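PDB 1KOE: endostatin from Mus musculus, which inhibits angiogenesis as the C-terminal fragment of collagen XVIII and binds heparin. Local coordinates for residues L4-P12 / R93-D101; M17-F28 / T39-R47. All coordinates share one frame; numbering follows the deposited sequence.

Overall arrangement
Both contacts are largely buried and reach the same mixed sheet, one at its inner strand 4-8 and the other at its outermost strand 40-42; their centres lie about 15 Å apart. Contact 1 lays a loop along the end of strand 4-8 and is rich in polar links: backbone bonds, two waters and an Asn-Asp-Arg cluster, beside a phenylalanine packed on the strand. Contact 2 sets helix 19-33 against 39-47 through an apolar row of alanines, a cysteine, Ile20, Leu44 and Met17, with the Asp24-Arg41 salt bridge and an Asp24 bond to the backbone of Ala42 at the partly exposed margin. They meet directly where Leu9 CD2 packs 3.8 Å from Cys27 N, and where Phe40 and Phe43 reach strand 4-8.

Contact 1: L4-P12 / R93-D101; sequences LHLVALNTP and RIFSFDGRD
Ala8 and Ser96 form a single beta bridge, and backbone bonds run from both polar atoms of Ala8: its N donates to Phe95 O (3.0 Å, nearly straight at 169°), while its O takes a weak bond from Phe97 N. Ser96 CA adds a C-H...O contact to that same Ala8 O. Further back, water 1 donates to both Leu6 O and Phe95 O, a second link at the same Phe95 carbonyl that accepts Ala8 N.

The apolar part centres on the Phe97 ring. Val7 CG1 sits over one face, 3.6 Å from the ring centroid in a CH-pi contact; with CG1 anti to the backbone N (chi1 -173°), the methyl is turned onto the ring. Leu9 lies alongside, its CD2 at the ring's edge, and Ala8 CB meets Ile94 CG2.

Polar side chains take over at Asn10. Its OD1 accepts from Asp98 N at 3.0 Å, the donor tilted from the carbonyl plane, and its amide stacks on the Asp98 carboxylate with the planes 11° apart. Arg100 grips that carboxylate side-on, NE to OD1 and NH2 to OD2 in a salt bridge, and NH2 also donates to Asn10 O (2.8 Å), on a carbonyl lone pair. Water 2 links Asn10 O to Arg100 NH1. Ser96 OG donates to Asp98 OD1 (2.7 Å) from the face opposite NE and accepts from Arg100 N, so the carboxylate is fixed from several directions.

Leu9 and Phe97 also touch helix 19-33, and both reach Cys167 on strand 166-169. The arrangement is a type I turn, Ser96 to Gly99, tied internally by its serine and aspartate and docked on the end of a sheet strand in the endostatin fold, which is grouped with the C-type lectin-like folds.

Contact 2: M17-F28 / T39-R47; sequences MRGIRGADFQCF and TFRAFLSSR
Helix 19-28 and strand 40-42 run roughly antiparallel, their axes at 144° and 6.5 Å apart at closest approach, so that Asp24 comes beside Ala42 with CA atoms 5.1 Å apart.

That closeness rests on small side chains: Ala23 CB meets Ala42 CB at 3.7 Å. Leu44 CD1 continues the apolar row, touching Ala23 CB, Met17 SD and Ile20 CD1; Met17 meets Leu44 tip to tip, whereas Ile20 runs antiparallel alongside it, CD1 against CD1. Ile20 CG1, anti to the backbone N, passes close to Ser46 OG. Toward the other end, Cys27 SG lies 3.6 Å from Ala42 CA and its CB faces Phe40 CB.

Asp24 divides its carboxylate between two tasks. OD1 accepts a nearly straight bond from Ala42 N (2.9 Å), almost along its C-O axis, and also one from water 3, which donates to Ala42 O as well. OD2 takes both Arg41 NH2 (2.7 Å) on its syn lone pair and, longer, Arg41 NE from above the carboxylate plane, a side-on salt bridge with the planes turned 76° apart. Arg41 bends at chi3 (54°) to bring its guanidinium round to the helix, and Gln49 holds its NH1.

Strand 40-42 pairs with 166-169, to which Cys27 is joined by its disulfide to Cys167, while Trp132 of helix 129-132 and Trp114 of strand 112-114 pack on Met17 and Leu44.

Contact 1: L4-P12 / R93-D101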
ATOM      1  N   LEU A   4      10.248   8.076  -5.232  1.00 10.15           N
ATOM      2  CA  LEU A   4       9.752   7.455  -4.006  1.00  9.08           C
ATOM      3  C   LEU A   4       9.421   6.016  -4.374  1.00  8.62           C
ATOM      4  O   LEU A   4       8.674   5.766  -5.333  1.00  9.84           O
ATOM      5  CB  LEU A   4       8.477   8.140  -3.504  1.00 10.41           C
ATOM      6  CG  LEU A   4       8.589   9.598  -3.063  1.00 12.91           C
ATOM      7  CD1 LEU A   4       7.208  10.086  -2.623  1.00 13.77           C
ATOM      8  CD2 LEU A   4       9.604   9.733  -1.935  1.00 10.92           C
ATOM      9  N   HIS A   5       9.963   5.066  -3.621  1.00  6.26           N
ATOM     10  CA  HIS A   5       9.707   3.654  -3.890  1.00  7.37           C
ATOM     11  C   HIS A   5       8.420   3.106  -3.224  1.00  9.63           C
ATOM     12  O   HIS A   5       8.142   3.395  -2.045  1.00  8.50           O
ATOM     13  CB  HIS A   5      10.898   2.797  -3.463  1.00  6.13           C
ATOM     14  CG  HIS A   5      12.156   3.085  -4.228  1.00  9.30           C
ATOM     15  ND1 HIS A   5      13.021   4.098  -3.885  1.00 10.67           N
ATOM     16  CD2 HIS A   5      12.673   2.508  -5.344  1.00 11.21           C
ATOM     17  CE1 HIS A   5      14.019   4.139  -4.753  1.00 11.23           C
ATOM     18  NE2 HIS A   5      13.833   3.187  -5.642  1.00  9.19           N
ATOM     19  N   LEU A   6       7.651   2.329  -3.983  1.00  5.90           N
ATOM     20  CA  LEU A   6       6.432   1.679  -3.489  1.00  6.16           C
ATOM     21  C   LEU A   6       6.779   0.187  -3.579  1.00  8.08           C
ATOM     22  O   LEU A   6       7.016  -0.337  -4.666  1.00  8.41           O
ATOM     23  CB  LEU A   6       5.233   2.026  -4.372  1.00  7.80           C
ATOM     24  CG  LEU A   6       3.862   1.501  -3.935  1.00  8.59           C
ATOM     25  CD1 LEU A   6       3.420   2.138  -2.644  1.00  8.94           C
ATOM     26  CD2 LEU A   6       2.837   1.811  -5.037  1.00 11.98           C
ATOM     27  N   VAL A   7       6.820  -0.496  -2.437  1.00  7.00           N
ATOM     28  CA  VAL A   7       7.268  -1.878  -2.361  1.00  6.28           C
ATOM     29  C   VAL A   7       6.349  -2.712  -1.482  1.00  7.86           C
ATOM     30  O   VAL A   7       5.887  -2.255  -0.441  1.00  8.99           O
ATOM     31  CB  VAL A   7       8.709  -1.917  -1.749  1.00  7.09           C
ATOM     32  CG1 VAL A   7       9.288  -3.319  -1.813  1.00  9.37           C
ATOM     33  CG2 VAL A   7       9.634  -0.942  -2.486  1.00 10.88           C
ATOM     34  N   ALA A   8       6.077  -3.940  -1.898  1.00  7.05           N
ATOM     35  CA  ALA A   8       5.200  -4.807  -1.121  1.00  8.14           C
ATOM     36  C   ALA A   8       5.918  -5.609  -0.018  1.00  8.47           C
ATOM     37  O   ALA A   8       7.101  -5.992  -0.163  1.00  8.37           O
ATOM     38  CB  ALA A   8       4.477  -5.773  -2.066  1.00  8.87           C
ATOM     39  N   LEU A   9       5.196  -5.869   1.073  1.00  7.30           N
ATOM     40  CA  LEU A   9       5.726  -6.725   2.128  1.00  8.01           C
ATOM     41  C   LEU A   9       5.917  -8.134   1.529  1.00  7.11           C
ATOM     42  O   LEU A   9       5.202  -8.534   0.600  1.00  9.42           O
ATOM     43  CB  LEU A   9       4.789  -6.776   3.337  1.00  6.67           C
ATOM     44  CG  LEU A   9       4.748  -5.503   4.196  1.00  9.61           C
ATOM     45  CD1 LEU A   9       3.802  -5.738   5.355  1.00  9.50           C
ATOM     46  CD2 LEU A   9       6.148  -5.182   4.762  1.00 11.47           C
ATOM     47  N   ASN A  10       6.840  -8.899   2.095  1.00  6.40           N
ATOM     48  CA  ASN A  10       7.173 -10.218   1.572  1.00  7.10           C
ATOM     49  C   ASN A  10       6.128 -11.316   1.739  1.00  9.58           C
ATOM     50  O   ASN A  10       6.322 -12.422   1.234  1.00 10.63           O
ATOM     51  CB  ASN A  10       8.536 -10.671   2.106  1.00  7.91           C
ATOM     52  CG  ASN A  10       9.685  -9.815   1.579  1.00  8.97           C
ATOM     53  OD1 ASN A  10       9.634  -9.288   0.466  1.00 11.21           O
ATOM     54  ND2 ASN A  10      10.736  -9.682   2.383  1.00 10.82           N
ATOM     55  N   THR A  11       5.079 -11.048   2.512  1.00  7.40           N
ATOM     56  CA  THR A  11       3.996 -12.018   2.661  1.00  9.45           C
ATOM     57  C   THR A  11       2.696 -11.247   2.728  1.00  9.36           C
ATOM     58  O   THR A  11       2.692 -10.053   3.029  1.00  8.96           O
ATOM     59  CB  THR A  11       4.052 -12.826   3.989  1.00 13.02           C
ATOM     60  OG1 THR A  11       3.711 -11.966   5.084  1.00 17.83           O
ATOM     61  CG2 THR A  11       5.422 -13.434   4.223  1.00 15.46           C
ATOM     62  N   PRO A  12       1.581 -11.895   2.325  1.00 12.03           N
ATOM     63  CA  PRO A  12       0.297 -11.200   2.408  1.00 10.16           C
ATOM     64  C   PRO A  12      -0.029 -11.155   3.898  1.00  9.92           C
ATOM     65  O   PRO A  12       0.581 -11.889   4.699  1.00 12.33           O
ATOM     66  CB  PRO A  12      -0.651 -12.146   1.664  1.00 12.46           C
ATOM     67  CG  PRO A  12      -0.041 -13.487   1.850  1.00 15.97           C
ATOM     68  CD  PRO A  12       1.437 -13.200   1.664  1.00 16.15           C
ATOM     69  N   ARG A  93       4.353  -3.200 -12.724  1.00 16.13           N
ATOM     70  CA  ARG A  93       4.701  -4.330 -11.854  1.00 14.81           C
ATOM     71  C   ARG A  93       5.001  -3.840 -10.442  1.00 12.29           C
ATOM     72  O   ARG A  93       5.574  -2.761 -10.256  1.00 13.37           O
ATOM     73  CB  ARG A  93       5.982  -5.008 -12.339  1.00 14.64           C
ATOM     74  CG  ARG A  93       5.871  -5.688 -13.647  1.00 26.70           C
ATOM     75  CD  ARG A  93       7.103  -6.507 -13.886  1.00 26.86           C
ATOM     76  NE  ARG A  93       8.312  -5.706 -14.088  1.00 27.65           N
ATOM     77  CZ  ARG A  93       9.472  -6.236 -14.471  1.00 34.32           C
ATOM     78  NH1 ARG A  93       9.549  -7.548 -14.680  1.00 31.38           N
ATOM     79  NH2 ARG A  93      10.552  -5.481 -14.630  1.00 28.97           N
ATOM     80  N   ILE A  94       4.625  -4.638  -9.455  1.00  9.91           N
ATOM     81  CA  ILE A  94       4.933  -4.296  -8.079  1.00 10.26           C
ATOM     82  C   ILE A  94       5.704  -5.462  -7.498  1.00  9.79           C
ATOM     83  O   ILE A  94       5.288  -6.618  -7.612  1.00 10.47           O
ATOM     84  CB  ILE A  94       3.673  -3.991  -7.240  1.00 13.89           C
ATOM     85  CG1 ILE A  94       2.988  -2.733  -7.806  1.00 16.94           C
ATOM     86  CG2 ILE A  94       4.060  -3.817  -5.750  1.00 13.66           C
ATOM     87  CD1 ILE A  94       1.769  -2.292  -7.057  1.00 20.65           C
ATOM     88  N   PHE A  95       6.897  -5.157  -7.003  1.00 10.02           N
ATOM     89  CA  PHE A  95       7.785  -6.148  -6.390  1.00 10.35           C
ATOM     90  C   PHE A  95       7.799  -6.042  -4.858  1.00 10.13           C
ATOM     91  O   PHE A  95       7.643  -4.949  -4.295  1.00  9.50           O
ATOM     92  CB  PHE A  95       9.231  -5.940  -6.878  1.00  8.78           C
ATOM     93  CG  PHE A  95       9.404  -6.156  -8.342  1.00 11.12           C
ATOM     94  CD1 PHE A  95       9.655  -7.423  -8.835  1.00 16.49           C
ATOM     95  CD2 PHE A  95       9.298  -5.102  -9.234  1.00 12.05           C
ATOM     96  CE1 PHE A  95       9.792  -7.639 -10.212  1.00 16.99           C
ATOM     97  CE2 PHE A  95       9.433  -5.315 -10.596  1.00 19.05           C
ATOM     98  CZ  PHE A  95       9.679  -6.590 -11.082  1.00 13.69           C
ATOM     99  N   SER A  96       7.994  -7.185  -4.205  1.00  9.09           N
ATOM    100  CA  SER A  96       8.137  -7.236  -2.756  1.00  8.23           C
ATOM    101  C   SER A  96       9.605  -6.847  -2.472  1.00 10.53           C
ATOM    102  O   SER A  96      10.414  -6.746  -3.418  1.00  9.05           O
ATOM    103  CB  SER A  96       7.870  -8.649  -2.272  1.00  7.47           C
ATOM    104  OG  SER A  96       8.772  -9.555  -2.872  1.00 11.40           O
ATOM    105  N   PHE A  97       9.957  -6.673  -1.196  1.00  8.96           N
ATOM    106  CA  PHE A  97      11.323  -6.288  -0.816  1.00  8.36           C
ATOM    107  C   PHE A  97      12.353  -7.300  -1.300  1.00 10.56           C
ATOM    108  O   PHE A  97      13.447  -6.917  -1.741  1.00 10.48           O
ATOM    109  CB  PHE A  97      11.440  -6.102   0.702  1.00  8.82           C
ATOM    110  CG  PHE A  97      10.822  -4.829   1.195  1.00  7.88           C
ATOM    111  CD1 PHE A  97      11.486  -3.609   1.022  1.00  7.40           C
ATOM    112  CD2 PHE A  97       9.564  -4.836   1.800  1.00  9.14           C
ATOM    113  CE1 PHE A  97      10.912  -2.412   1.430  1.00  9.69           C
ATOM    114  CE2 PHE A  97       8.973  -3.648   2.220  1.00  9.95           C
ATOM    115  CZ  PHE A  97       9.647  -2.424   2.033  1.00 10.14           C
ATOM    116  N   ASP A  98      12.012  -8.585  -1.238  1.00 10.70           N
ATOM    117  CA  ASP A  98      12.942  -9.612  -1.686  1.00 11.77           C
ATOM    118  C   ASP A  98      12.950  -9.870  -3.209  1.00 13.33           C
ATOM    119  O   ASP A  98      13.479 -10.895  -3.665  1.00 15.58           O
ATOM    120  CB  ASP A  98      12.782 -10.914  -0.875  1.00 10.84           C
ATOM    121  CG  ASP A  98      11.421 -11.576  -1.056  1.00 16.86           C
ATOM    122  OD1 ASP A  98      10.689 -11.244  -2.011  1.00 13.35           O
ATOM    123  OD2 ASP A  98      11.079 -12.446  -0.219  1.00 21.65           O
ATOM    124  N   GLY A  99      12.331  -8.963  -3.970  1.00  9.84           N
ATOM    125  CA  GLY A  99      12.354  -9.033  -5.416  1.00  9.11           C
ATOM    126  C   GLY A  99      11.372  -9.864  -6.197  1.00 11.25           C
ATOM    127  O   GLY A  99      11.587 -10.078  -7.385  1.00 16.51           O
ATOM    128  N   ARG A 100      10.279 -10.286  -5.591  1.00 10.63           N
ATOM    129  CA  ARG A 100       9.285 -11.078  -6.305  1.00 10.06           C
ATOM    130  C   ARG A 100       8.128 -10.241  -6.847  1.00 11.45           C
ATOM    131  O   ARG A 100       7.663  -9.301  -6.183  1.00 10.90           O
ATOM    132  CB  ARG A 100       8.728 -12.168  -5.387  1.00 13.52           C
ATOM    133  CG  ARG A 100       9.719 -13.283  -5.068  1.00 13.17           C
ATOM    134  CD  ARG A 100       9.148 -14.185  -3.996  1.00 12.67           C
ATOM    135  NE  ARG A 100       9.141 -13.501  -2.715  1.00 14.67           N
ATOM    136  CZ  ARG A 100       8.299 -13.747  -1.718  1.00 17.38           C
ATOM    137  NH1 ARG A 100       7.369 -14.678  -1.836  1.00 17.60           N
ATOM    138  NH2 ARG A 100       8.387 -13.050  -0.598  1.00 20.61           N
ATOM    139  N   ASP A 101       7.697 -10.551  -8.071  1.00 10.87           N
ATOM    140  CA  ASP A 101       6.567  -9.846  -8.675  1.00 11.26           C
ATOM    141  C   ASP A 101       5.314 -10.439  -8.008  1.00 13.62           C
ATOM    142  O   ASP A 101       4.986 -11.626  -8.184  1.00 12.96           O
ATOM    143  CB  ASP A 101       6.544 -10.076 -10.189  1.00 12.93           C
ATOM    144  CG  ASP A 101       5.382  -9.362 -10.888  1.00 15.24           C
ATOM    145  OD1 ASP A 101       4.288  -9.189 -10.322  1.00 14.40           O
ATOM    146  OD2 ASP A 101       5.547  -9.002 -12.053  1.00 19.77           O
TER
HETATM  147  O   HOH W   1       8.023  -2.610  -5.831  1.00  7.88           O
HETATM  148  O   HOH W   2       6.147 -15.283   0.560  1.00 41.29           O

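Contact 2: M17-F28 / T39-R47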
ATOM      1  N   MET A  17      -3.162  -6.991  11.764  1.00 10.00           N
ATOM      2  CA  MET A  17      -1.728  -6.703  11.590  1.00  9.58           C
ATOM      3  C   MET A  17      -1.045  -6.158  12.829  1.00 11.76           C
ATOM      4  O   MET A  17       0.094  -5.690  12.744  1.00  9.48           O
ATOM      5  CB  MET A  17      -1.552  -5.645  10.498  1.00  9.96           C
ATOM      6  CG  MET A  17      -2.200  -5.985   9.173  1.00 12.59           C
ATOM      7  SD  MET A  17      -1.961  -4.625   8.037  1.00 14.27           S
ATOM      8  CE  MET A  17      -3.123  -5.056   6.707  1.00 16.15           C
ATOM      9  N   ARG A  18      -1.741  -6.232  13.963  1.00 12.28           N
ATOM     10  CA  ARG A  18      -1.263  -5.688  15.240  1.00 11.91           C
ATOM     11  C   ARG A  18      -1.291  -4.168  15.137  1.00 12.08           C
ATOM     12  O   ARG A  18      -0.442  -3.460  15.706  1.00 12.85           O
ATOM     13  CB  ARG A  18       0.140  -6.188  15.595  1.00 11.17           C
ATOM     14  CG  ARG A  18       0.200  -7.693  15.843  1.00 17.34           C
ATOM     15  CD  ARG A  18       1.460  -8.108  16.618  1.00 21.82           C
ATOM     16  NE  ARG A  18       2.628  -8.208  15.751  1.00 36.87           N
ATOM     17  N   GLY A  19      -2.292  -3.671  14.413  1.00  8.74           N
ATOM     18  CA  GLY A  19      -2.467  -2.253  14.224  1.00  7.52           C
ATOM     19  C   GLY A  19      -1.484  -1.649  13.238  1.00  7.97           C
ATOM     20  O   GLY A  19      -0.639  -2.348  12.673  1.00  8.74           O
ATOM     21  N   ILE A  20      -1.571  -0.332  13.070  1.00  9.58           N
ATOM     22  CA  ILE A  20      -0.687   0.364  12.165  1.00  8.21           C
ATOM     23  C   ILE A  20       0.774   0.304  12.669  1.00  8.75           C
ATOM     24  O   ILE A  20       1.697   0.301  11.866  1.00  7.94           O
ATOM     25  CB  ILE A  20      -1.169   1.805  11.928  1.00 12.87           C
ATOM     26  CG1 ILE A  20      -0.455   2.394  10.696  1.00 13.81           C
ATOM     27  CG2 ILE A  20      -0.981   2.644  13.191  1.00 14.12           C
ATOM     28  CD1 ILE A  20      -0.884   1.732   9.387  1.00 13.09           C
ATOM     29  N   ARG A  21       0.989   0.261  13.990  1.00  8.52           N
ATOM     30  CA  ARG A  21       2.358   0.151  14.515  1.00  8.29           C
ATOM     31  C   ARG A  21       2.967  -1.181  14.041  1.00  8.10           C
ATOM     32  O   ARG A  21       4.152  -1.239  13.708  1.00 10.27           O
ATOM     33  CB  ARG A  21       2.380   0.229  16.056  1.00  9.85           C
ATOM     34  CG  ARG A  21       1.973   1.583  16.612  1.00 13.49           C
ATOM     35  CD  ARG A  21       1.866   1.558  18.123  1.00 12.24           C
ATOM     36  NE  ARG A  21       1.777   2.919  18.654  1.00 15.33           N
ATOM     37  CZ  ARG A  21       1.536   3.225  19.933  1.00 15.84           C
ATOM     38  NH1 ARG A  21       1.358   2.257  20.827  1.00 14.08           N
ATOM     39  NH2 ARG A  21       1.482   4.501  20.313  1.00 17.98           N
ATOM     40  N   GLY A  22       2.141  -2.232  13.969  1.00  8.31           N
ATOM     41  CA  GLY A  22       2.597  -3.540  13.523  1.00  7.59           C
ATOM     42  C   GLY A  22       2.984  -3.512  12.049  1.00 10.13           C
ATOM     43  O   GLY A  22       4.065  -3.959  11.660  1.00  9.79           O
ATOM     44  N   ALA A  23       2.099  -2.959  11.226  1.00  9.09           N
ATOM     45  CA  ALA A  23       2.337  -2.853   9.783  1.00  8.50           C
ATOM     46  C   ALA A  23       3.555  -1.971   9.496  1.00  7.04           C
ATOM     47  O   ALA A  23       4.420  -2.333   8.699  1.00  8.57           O
ATOM     48  CB  ALA A  23       1.104  -2.298   9.081  1.00 10.08           C
ATOM     49  N   ASP A  24       3.624  -0.818  10.147  1.00  6.23           N
ATOM     50  CA  ASP A  24       4.762   0.088   9.964  1.00  6.78           C
ATOM     51  C   ASP A  24       6.070  -0.588  10.375  1.00  7.76           C
ATOM     52  O   ASP A  24       7.104  -0.395   9.732  1.00  8.73           O
ATOM     53  CB  ASP A  24       4.588   1.373  10.797  1.00  9.35           C
ATOM     54  CG  ASP A  24       3.724   2.439  10.104  1.00 11.70           C
ATOM     55  OD1 ASP A  24       3.400   2.281   8.913  1.00  9.81           O
ATOM     56  OD2 ASP A  24       3.390   3.466  10.754  1.00 11.63           O
ATOM     57  N   PHE A  25       6.042  -1.388  11.441  1.00  7.42           N
ATOM     58  CA  PHE A  25       7.256  -2.071  11.886  1.00  6.73           C
ATOM     59  C   PHE A  25       7.704  -3.115  10.835  1.00  9.46           C
ATOM     60  O   PHE A  25       8.904  -3.317  10.605  1.00  9.44           O
ATOM     61  CB  PHE A  25       7.034  -2.724  13.254  1.00  7.02           C
ATOM     62  CG  PHE A  25       8.259  -3.375  13.808  1.00  9.17           C
ATOM     63  CD1 PHE A  25       9.472  -2.695  13.830  1.00 11.91           C
ATOM     64  CD2 PHE A  25       8.204  -4.659  14.317  1.00 17.16           C
ATOM     65  CE1 PHE A  25      10.631  -3.298  14.368  1.00 16.73           C
ATOM     66  CE2 PHE A  25       9.347  -5.268  14.853  1.00 22.21           C
ATOM     67  CZ  PHE A  25      10.559  -4.586  14.877  1.00 14.81           C
ATOM     68  N   GLN A  26       6.743  -3.801  10.212  1.00  8.27           N
ATOM     69  CA  GLN A  26       7.075  -4.777   9.171  1.00  7.65           C
ATOM     70  C   GLN A  26       7.776  -4.063   8.004  1.00  7.86           C
ATOM     71  O   GLN A  26       8.787  -4.557   7.501  1.00  9.18           O
ATOM     72  CB  GLN A  26       5.821  -5.519   8.703  1.00  9.20           C
ATOM     73  CG  GLN A  26       5.354  -6.582   9.686  1.00 18.91           C
ATOM     74  CD  GLN A  26       6.447  -7.606   9.977  1.00 39.76           C
ATOM     75  OE1 GLN A  26       6.975  -8.246   9.059  1.00 52.67           O
ATOM     76  NE2 GLN A  26       6.822  -7.738  11.253  1.00 48.77           N
ATOM     77  N   CYS A  27       7.239  -2.916   7.580  1.00  5.94           N
ATOM     78  CA  CYS A  27       7.852  -2.137   6.502  1.00  5.67           C
ATOM     79  C   CYS A  27       9.294  -1.755   6.877  1.00  8.49           C
ATOM     80  O   CYS A  27      10.208  -1.838   6.049  1.00 11.21           O
ATOM     81  CB  CYS A  27       7.043  -0.869   6.218  1.00  7.87           C
ATOM     82  SG  CYS A  27       5.445  -1.171   5.390  1.00  8.48           S
ATOM     83  N   PHE A  28       9.481  -1.326   8.120  1.00  8.20           N
ATOM     84  CA  PHE A  28      10.801  -0.941   8.632  1.00  9.36           C
ATOM     85  C   PHE A  28      11.772  -2.124   8.578  1.00  9.82           C
ATOM     86  O   PHE A  28      12.883  -2.019   8.040  1.00  7.80           O
ATOM     87  CB  PHE A  28      10.671  -0.446  10.087  1.00  7.82           C
ATOM     88  CG  PHE A  28      11.997  -0.177  10.762  1.00  7.97           C
ATOM     89  CD1 PHE A  28      12.661  -1.188  11.451  1.00 14.48           C
ATOM     90  CD2 PHE A  28      12.585   1.087  10.696  1.00 12.10           C
ATOM     91  CE1 PHE A  28      13.898  -0.947  12.062  1.00 17.07           C
ATOM     92  CE2 PHE A  28      13.829   1.334  11.311  1.00 12.63           C
ATOM     93  CZ  PHE A  28      14.471   0.312  11.986  1.00 10.01           C
ATOM     94  N   THR A  39      12.859   5.912   4.555  1.00 19.93           N
ATOM     95  CA  THR A  39      11.890   5.662   5.616  1.00 18.67           C
ATOM     96  C   THR A  39      10.594   5.148   4.973  1.00 13.33           C
ATOM     97  O   THR A  39       9.897   5.881   4.282  1.00 15.59           O
ATOM     98  CB  THR A  39      11.593   6.951   6.419  1.00 27.39           C
ATOM     99  OG1 THR A  39      12.828   7.505   6.906  1.00 33.04           O
ATOM    100  CG2 THR A  39      10.671   6.643   7.609  1.00 29.21           C
ATOM    101  N   PHE A  40      10.294   3.879   5.202  1.00 11.56           N
ATOM    102  CA  PHE A  40       9.105   3.252   4.639  1.00 10.99           C
ATOM    103  C   PHE A  40       7.992   3.098   5.649  1.00 12.80           C
ATOM    104  O   PHE A  40       8.218   2.596   6.754  1.00 14.50           O
ATOM    105  CB  PHE A  40       9.454   1.876   4.091  1.00  9.82           C
ATOM    106  CG  PHE A  40      10.298   1.924   2.852  1.00 13.27           C
ATOM    107  CD1 PHE A  40      11.676   2.124   2.942  1.00 11.48           C
ATOM    108  CD2 PHE A  40       9.718   1.774   1.597  1.00 11.67           C
ATOM    109  CE1 PHE A  40      12.458   2.171   1.801  1.00 13.02           C
ATOM    110  CE2 PHE A  40      10.503   1.819   0.454  1.00 15.24           C
ATOM    111  CZ  PHE A  40      11.873   2.018   0.559  1.00 12.92           C
ATOM    112  N   ARG A  41       6.799   3.520   5.256  1.00  8.14           N
ATOM    113  CA  ARG A  41       5.624   3.403   6.099  1.00  9.25           C
ATOM    114  C   ARG A  41       4.560   2.578   5.361  1.00  9.34           C
ATOM    115  O   ARG A  41       4.573   2.503   4.132  1.00  8.16           O
ATOM    116  CB  ARG A  41       5.115   4.798   6.465  1.00 15.01           C
ATOM    117  CG  ARG A  41       6.102   5.558   7.359  1.00 22.66           C
ATOM    118  CD  ARG A  41       5.428   6.560   8.264  1.00 28.20           C
ATOM    119  NE  ARG A  41       4.367   5.937   9.044  1.00 30.10           N
ATOM    120  CZ  ARG A  41       3.202   6.516   9.320  1.00 30.96           C
ATOM    121  NH1 ARG A  41       2.955   7.749   8.874  1.00 25.66           N
ATOM    122  NH2 ARG A  41       2.274   5.852  10.012  1.00 28.72           N
ATOM    123  N   ALA A  42       3.684   1.904   6.101  1.00  7.60           N
ATOM    124  CA  ALA A  42       2.639   1.098   5.479  1.00  6.68           C
ATOM    125  C   ALA A  42       1.663   1.989   4.719  1.00  7.17           C
ATOM    126  O   ALA A  42       1.288   3.063   5.191  1.00  8.52           O
ATOM    127  CB  ALA A  42       1.909   0.274   6.535  1.00  7.71           C
ATOM    128  N   PHE A  43       1.293   1.537   3.519  1.00  6.55           N
ATOM    129  CA  PHE A  43       0.357   2.209   2.610  1.00  8.23           C
ATOM    130  C   PHE A  43      -1.071   1.886   3.121  1.00  7.43           C
ATOM    131  O   PHE A  43      -1.769   1.045   2.564  1.00  8.61           O
ATOM    132  CB  PHE A  43       0.596   1.620   1.194  1.00  7.58           C
ATOM    133  CG  PHE A  43      -0.176   2.297   0.073  1.00  7.95           C
ATOM    134  CD1 PHE A  43       0.272   3.499  -0.490  1.00 10.05           C
ATOM    135  CD2 PHE A  43      -1.316   1.699  -0.456  1.00 10.04           C
ATOM    136  CE1 PHE A  43      -0.403   4.091  -1.580  1.00 13.92           C
ATOM    137  CE2 PHE A  43      -1.991   2.278  -1.540  1.00 12.57           C
ATOM    138  CZ  PHE A  43      -1.527   3.478  -2.103  1.00 10.87           C
ATOM    139  N   LEU A  44      -1.479   2.528   4.209  1.00  7.22           N
ATOM    140  CA  LEU A  44      -2.783   2.260   4.804  1.00  6.87           C
ATOM    141  C   LEU A  44      -3.273   3.490   5.552  1.00  9.21           C
ATOM    142  O   LEU A  44      -2.457   4.270   6.051  1.00  9.14           O
ATOM    143  CB  LEU A  44      -2.643   1.155   5.881  1.00  8.00           C
ATOM    144  CG  LEU A  44      -2.108  -0.252   5.581  1.00  6.24           C
ATOM    145  CD1 LEU A  44      -1.761  -1.004   6.861  1.00  6.93           C
ATOM    146  CD2 LEU A  44      -3.143  -1.014   4.772  1.00  9.85           C
ATOM    147  N   SER A  45      -4.592   3.698   5.589  1.00  7.07           N
ATOM    148  CA  SER A  45      -5.148   4.762   6.429  1.00  7.88           C
ATOM    149  C   SER A  45      -5.373   4.071   7.789  1.00 10.02           C
ATOM    150  O   SER A  45      -5.514   2.845   7.852  1.00 11.73           O
ATOM    151  CB  SER A  45      -6.500   5.252   5.904  1.00  8.40           C
ATOM    152  OG  SER A  45      -6.346   6.199   4.870  1.00  8.46           O
ATOM    153  N   SER A  46      -5.393   4.833   8.874  1.00  9.61           N
ATOM    154  CA  SER A  46      -5.645   4.252  10.193  1.00 10.74           C
ATOM    155  C   SER A  46      -6.423   5.283  11.014  1.00 10.89           C
ATOM    156  O   SER A  46      -6.732   6.357  10.516  1.00 10.38           O
ATOM    157  CB  SER A  46      -4.338   3.833  10.884  1.00 16.99           C
ATOM    158  OG  SER A  46      -3.407   4.914  10.984  1.00 22.50           O
ATOM    159  N   ARG A  47      -6.731   4.963  12.267  1.00 13.32           N
ATOM    160  CA  ARG A  47      -7.511   5.873  13.099  1.00 13.60           C
ATOM    161  C   ARG A  47      -7.076   7.336  13.122  1.00 12.92           C
ATOM    162  O   ARG A  47      -7.907   8.227  12.989  1.00 16.34           O
ATOM    163  CB  ARG A  47      -7.615   5.333  14.535  1.00 21.11           C
ATOM    164  CG  ARG A  47      -8.326   6.281  15.510  1.00 31.07           C
ATOM    165  CD  ARG A  47      -8.797   5.554  16.771  1.00 51.84           C
ATOM    166  NE  ARG A  47      -9.784   4.508  16.459  1.00 75.25           N
ATOM    167  CZ  ARG A  47     -11.084   4.717  16.211  1.00 83.77           C
ATOM    168  NH1 ARG A  47     -11.598   5.950  16.244  1.00 84.96           N
ATOM    169  NH2 ARG A  47     -11.864   3.692  15.868  1.00 85.63           N
TER
HETATM  170  O   HOH W   3       1.458   4.086   7.815  1.00 13.46           O